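Protein Vng1086c (Halobacterium sp., PDB 2GF4) is of unknown function but binds calcium and belongs to the uncharacterised family UPF0058. Local coordinates at residues A[9-17]-A[31-41]. Sequence-based numbering, arbitrary orientation.
Sequences LHEQMVNIK and FAAYEELDVEP. With CA (calcium ion), chain C.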
loop_
_atom_site.group_PDB
_atom_site.type_symbol
_atom_site.label_atom_id
_atom_site.label_comp_id
_atom_site.label_asym_id
_atom_site.label_seq_id
_atom_site.Cartn_x
_atom_site.Cartn_y
_atom_site.Cartn_z
ATOM N N LEU A 9 3.477 5.479 19.336
ATOM C CA LEU A 9 3.307 5.692 17.898
ATOM C C LEU A 9 1.825 5.521 17.579
ATOM O O LEU A 9 1.257 6.348 16.860
ATOM C CB LEU A 9 4.150 4.671 17.138
ATOM C CG LEU A 9 4.143 4.787 15.610
ATOM C CD1 LEU A 9 4.692 6.102 15.208
ATOM C CD2 LEU A 9 4.969 3.708 15.017
ATOM N N HIS A 10 1.206 4.453 18.072
ATOM C CA HIS A 10 -0.213 4.233 17.852
ATOM C C HIS A 10 -1.017 5.460 18.391
ATOM O O HIS A 10 -1.885 5.957 17.668
ATOM C CB HIS A 10 -0.602 2.940 18.545
ATOM C CG HIS A 10 -1.970 2.442 18.205
ATOM N ND1 HIS A 10 -2.486 1.272 18.718
ATOM C CD2 HIS A 10 -2.945 2.971 17.429
ATOM C CE1 HIS A 10 -3.716 1.114 18.281
ATOM N NE2 HIS A 10 -4.017 2.126 17.496
ATOM N N GLU A 11 -0.711 5.972 19.596
ATOM C CA GLU A 11 -1.437 7.132 20.158
ATOM C C GLU A 11 -1.371 8.306 19.209
ATOM O O GLU A 11 -2.402 8.930 18.950
ATOM C CB GLU A 11 -0.820 7.550 21.496
ATOM C CG GLU A 11 -1.819 8.104 22.514
ATOM C CD GLU A 11 -1.566 7.522 23.901
ATOM O OE1 GLU A 11 -2.508 6.997 24.540
ATOM O OE2 GLU A 11 -0.398 7.585 24.353
ATOM N N GLN A 12 -0.180 8.619 18.694
ATOM C CA GLN A 12 -0.057 9.751 17.790
ATOM C C GLN A 12 -0.762 9.518 16.447
ATOM O O GLN A 12 -1.352 10.462 15.913
ATOM C CB GLN A 12 1.420 10.095 17.584
ATOM C CG GLN A 12 2.074 10.737 18.816
ATOM C CD GLN A 12 1.327 11.955 19.340
ATOM O OE1 GLN A 12 0.755 12.734 18.583
ATOM N NE2 GLN A 12 1.379 12.135 20.643
HETATM N N MSE A 13 -0.722 8.303 15.899
HETATM C CA MSE A 13 -1.408 8.050 14.634
HETATM C C MSE A 13 -2.900 8.209 14.851
HETATM O O MSE A 13 -3.621 8.511 13.891
HETATM C CB MSE A 13 -1.100 6.649 14.138
HETATM C CG MSE A 13 0.288 6.613 13.478
HETATM SE SE MSE A 13 0.405 7.866 11.867
HETATM C CE MSE A 13 -0.903 7.020 10.508
ATOM N N VAL A 14 -3.385 7.991 16.072
ATOM C CA VAL A 14 -4.809 8.179 16.302
ATOM C C VAL A 14 -5.036 9.694 16.351
ATOM O O VAL A 14 -6.099 10.164 15.903
ATOM C CB VAL A 14 -5.226 7.455 17.550
ATOM C CG1 VAL A 14 -6.546 7.942 17.991
ATOM C CG2 VAL A 14 -5.332 5.989 17.205
ATOM N N ASN A 15 -4.070 10.462 16.872
ATOM C CA ASN A 15 -4.216 11.923 16.818
ATOM C C ASN A 15 -4.273 12.325 15.328
ATOM O O ASN A 15 -5.062 13.201 14.993
ATOM C CB ASN A 15 -3.048 12.615 17.495
ATOM C CG ASN A 15 -3.124 12.513 19.004
ATOM O OD1 ASN A 15 -2.193 12.859 19.706
ATOM N ND2 ASN A 15 -4.266 12.023 19.508
ATOM N N ILE A 16 -3.476 11.719 14.430
ATOM C CA ILE A 16 -3.530 12.075 13.001
ATOM C C ILE A 16 -4.954 11.778 12.475
ATOM O O ILE A 16 -5.574 12.640 11.840
ATOM C CB ILE A 16 -2.483 11.246 12.216
ATOM C CG1 ILE A 16 -1.062 11.654 12.617
ATOM C CG2 ILE A 16 -2.664 11.460 10.768
ATOM C CD1 ILE A 16 -0.654 12.912 12.102
ATOM N N LYS A 17 -5.463 10.569 12.729
ATOM C CA LYS A 17 -6.801 10.184 12.302
ATOM C C LYS A 17 -7.854 11.181 12.736
ATOM O O LYS A 17 -8.698 11.554 11.925
ATOM C CB LYS A 17 -7.163 8.854 12.909
ATOM C CG LYS A 17 -8.590 8.563 12.633
ATOM C CD LYS A 17 -8.815 7.127 12.573
ATOM C CE LYS A 17 -9.043 6.634 13.927
ATOM N NZ LYS A 17 -10.204 7.277 14.543
ATOM N N PHE A 31 -11.036 5.117 7.639
ATOM C CA PHE A 31 -10.347 4.206 8.521
ATOM C C PHE A 31 -11.182 3.029 8.910
ATOM O O PHE A 31 -10.967 2.462 9.984
ATOM C CB PHE A 31 -9.873 4.976 9.741
ATOM C CG PHE A 31 -8.950 6.089 9.393
ATOM C CD1 PHE A 31 -9.425 7.363 9.164
ATOM C CD2 PHE A 31 -7.595 5.859 9.278
ATOM C CE1 PHE A 31 -8.570 8.367 8.832
ATOM C CE2 PHE A 31 -6.751 6.872 8.944
ATOM C CZ PHE A 31 -7.238 8.121 8.726
ATOM N N ALA A 32 -12.078 2.601 8.057
ATOM C CA ALA A 32 -12.905 1.496 8.479
ATOM C C ALA A 32 -12.192 0.194 8.712
ATOM O O ALA A 32 -12.668 -0.597 9.526
ATOM C CB ALA A 32 -13.990 1.321 7.551
ATOM N N ALA A 33 -11.067 -0.049 8.053
ATOM C CA ALA A 33 -10.362 -1.285 8.348
ATOM C C ALA A 33 -9.692 -1.206 9.726
ATOM O O ALA A 33 -9.665 -2.221 10.427
ATOM C CB ALA A 33 -9.367 -1.514 7.354
ATOM N N TYR A 34 -9.127 -0.057 10.107
ATOM C CA TYR A 34 -8.525 0.046 11.430
ATOM C C TYR A 34 -9.611 -0.219 12.479
ATOM O O TYR A 34 -9.336 -0.936 13.428
ATOM C CB TYR A 34 -7.944 1.437 11.636
ATOM C CG TYR A 34 -7.621 1.764 13.063
ATOM C CD1 TYR A 34 -6.445 1.315 13.653
ATOM C CD2 TYR A 34 -8.473 2.567 13.806
ATOM C CE1 TYR A 34 -6.135 1.666 14.926
ATOM C CE2 TYR A 34 -8.171 2.912 15.080
ATOM C CZ TYR A 34 -7.001 2.461 15.621
ATOM O OH TYR A 34 -6.695 2.782 16.905
ATOM N N GLU A 35 -10.823 0.317 12.323
ATOM C CA GLU A 35 -11.854 0.084 13.337
ATOM C C GLU A 35 -12.265 -1.385 13.425
ATOM O O GLU A 35 -12.649 -1.835 14.499
ATOM C CB GLU A 35 -13.055 0.975 13.055
ATOM C CG GLU A 35 -12.694 2.456 12.911
ATOM C CD GLU A 35 -12.459 3.134 14.235
ATOM O OE1 GLU A 35 -12.817 2.541 15.271
ATOM O OE2 GLU A 35 -11.935 4.273 14.281
ATOM N N GLU A 36 -12.195 -2.136 12.327
ATOM C CA GLU A 36 -12.527 -3.557 12.392
ATOM C C GLU A 36 -11.532 -4.276 13.281
ATOM O O GLU A 36 -11.897 -5.244 13.932
ATOM C CB GLU A 36 -12.440 -4.199 11.023
ATOM C CG GLU A 36 -13.479 -3.698 10.077
ATOM C CD GLU A 36 -13.380 -4.358 8.722
ATOM O OE1 GLU A 36 -12.687 -5.396 8.585
ATOM O OE2 GLU A 36 -14.012 -3.854 7.774
ATOM N N LEU A 37 -10.278 -3.852 13.297
ATOM C CA LEU A 37 -9.304 -4.535 14.127
ATOM C C LEU A 37 -9.626 -4.409 15.623
ATOM O O LEU A 37 -9.347 -5.327 16.388
ATOM C CB LEU A 37 -7.923 -3.944 13.838
ATOM C CG LEU A 37 -6.781 -4.399 14.753
ATOM C CD1 LEU A 37 -6.588 -5.836 14.537
ATOM C CD2 LEU A 37 -5.514 -3.679 14.460
ATOM N N ASP A 38 -10.245 -3.296 16.011
ATOM C CA ASP A 38 -10.548 -3.001 17.403
ATOM C C ASP A 38 -9.334 -3.122 18.293
ATOM O O ASP A 38 -9.378 -3.775 19.340
ATOM C CB ASP A 38 -11.736 -3.803 17.978
ATOM C CG ASP A 38 -12.203 -3.244 19.340
ATOM O OD1 ASP A 38 -12.117 -2.023 19.564
ATOM O OD2 ASP A 38 -12.681 -3.983 20.224
ATOM N N VAL A 39 -8.227 -2.527 17.858
ATOM C CA VAL A 39 -7.023 -2.492 18.687
ATOM C C VAL A 39 -6.759 -1.003 18.848
ATOM O O VAL A 39 -6.493 -0.287 17.865
ATOM C CB VAL A 39 -5.835 -3.152 18.037
ATOM C CG1 VAL A 39 -4.604 -2.854 18.838
ATOM C CG2 VAL A 39 -6.057 -4.628 18.040
ATOM N N GLU A 40 -6.777 -0.539 20.081
ATOM C CA GLU A 40 -6.636 0.877 20.304
ATOM C C GLU A 40 -5.467 1.232 21.205
ATOM O O GLU A 40 -4.905 0.396 21.911
ATOM C CB GLU A 40 -7.990 1.385 20.814
ATOM C CG GLU A 40 -9.156 0.970 19.880
ATOM C CD GLU A 40 -10.485 1.475 20.359
ATOM O OE1 GLU A 40 -10.528 2.390 21.208
ATOM O OE2 GLU A 40 -11.522 0.990 19.885
ATOM N N PRO A 41 -5.073 2.479 21.182
ATOM C CA PRO A 41 -3.954 2.892 22.018
ATOM C C PRO A 41 -4.077 2.572 23.488
ATOM O O PRO A 41 -3.065 2.263 24.134
ATOM C CB PRO A 41 -3.869 4.379 21.764
ATOM C CG PRO A 41 -4.486 4.535 20.495
ATOM C CD PRO A 41 -5.597 3.603 20.402
HETATM CA CA CA C . -13.011 -0.037 18.433
HETATM O O HOH W 1 -13.893 -1.544 16.615
HETATM O O HOH W 2 -11.161 0.521 16.801
HETATM O O HOH W 3 -14.161 2.088 17.375
#
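His10 and Tyr34 reach toward each other from opposite directions and join helix 3-21 to the short helix 32-37 in this helical protein of family UPF0058. The two helix segments run roughly antiparallel, at 138°. Their axes come no closer than 13.1 Å, and side chains from both helices and from the loop after helix 32-37 span the gap.

A hydrogen bond joins His10 NE2 and Tyr34 OH, 2.8 Å apart. The two rings meet rim to rim with planes nearly perpendicular, at 89°. With CG of His10 anti to the backbone N (chi1 -169°), the imidazole extends across to the tyrosine. His10 ND1 is hydrogen-bonded to ND1 of His51, so both ring nitrogens are engaged and the ring's rotation is probably fixed.

CH-pi and van der Waals contacts fill in around the bond. Pro41 CG lies over one face of the His10 ring, 3.8 Å from its centroid, as a CH-pi contact. Val14 CG2 touches Pro41 CG at 3.7 Å and also borders Tyr34 OH. Lys17 lays CD over one face of the Phe31 ring, 3.6 Å from the centroid. Leu58 and Ala61 of helix 48-71 touch Tyr34 and Phe31, respectively.

Lys17 and Glu35 form a long salt bridge whose hydrogen bond is weak. Lys17 bends near its end, bringing NZ to 3.5 Å from Glu35 OE2. Glu35 OE1 instead accepts hydrogen bonds from two calcium-bound waters. The calcium is held directly by Asp38 OD1 at 2.5 Å and Glu40 OE2 at 2.3 Å.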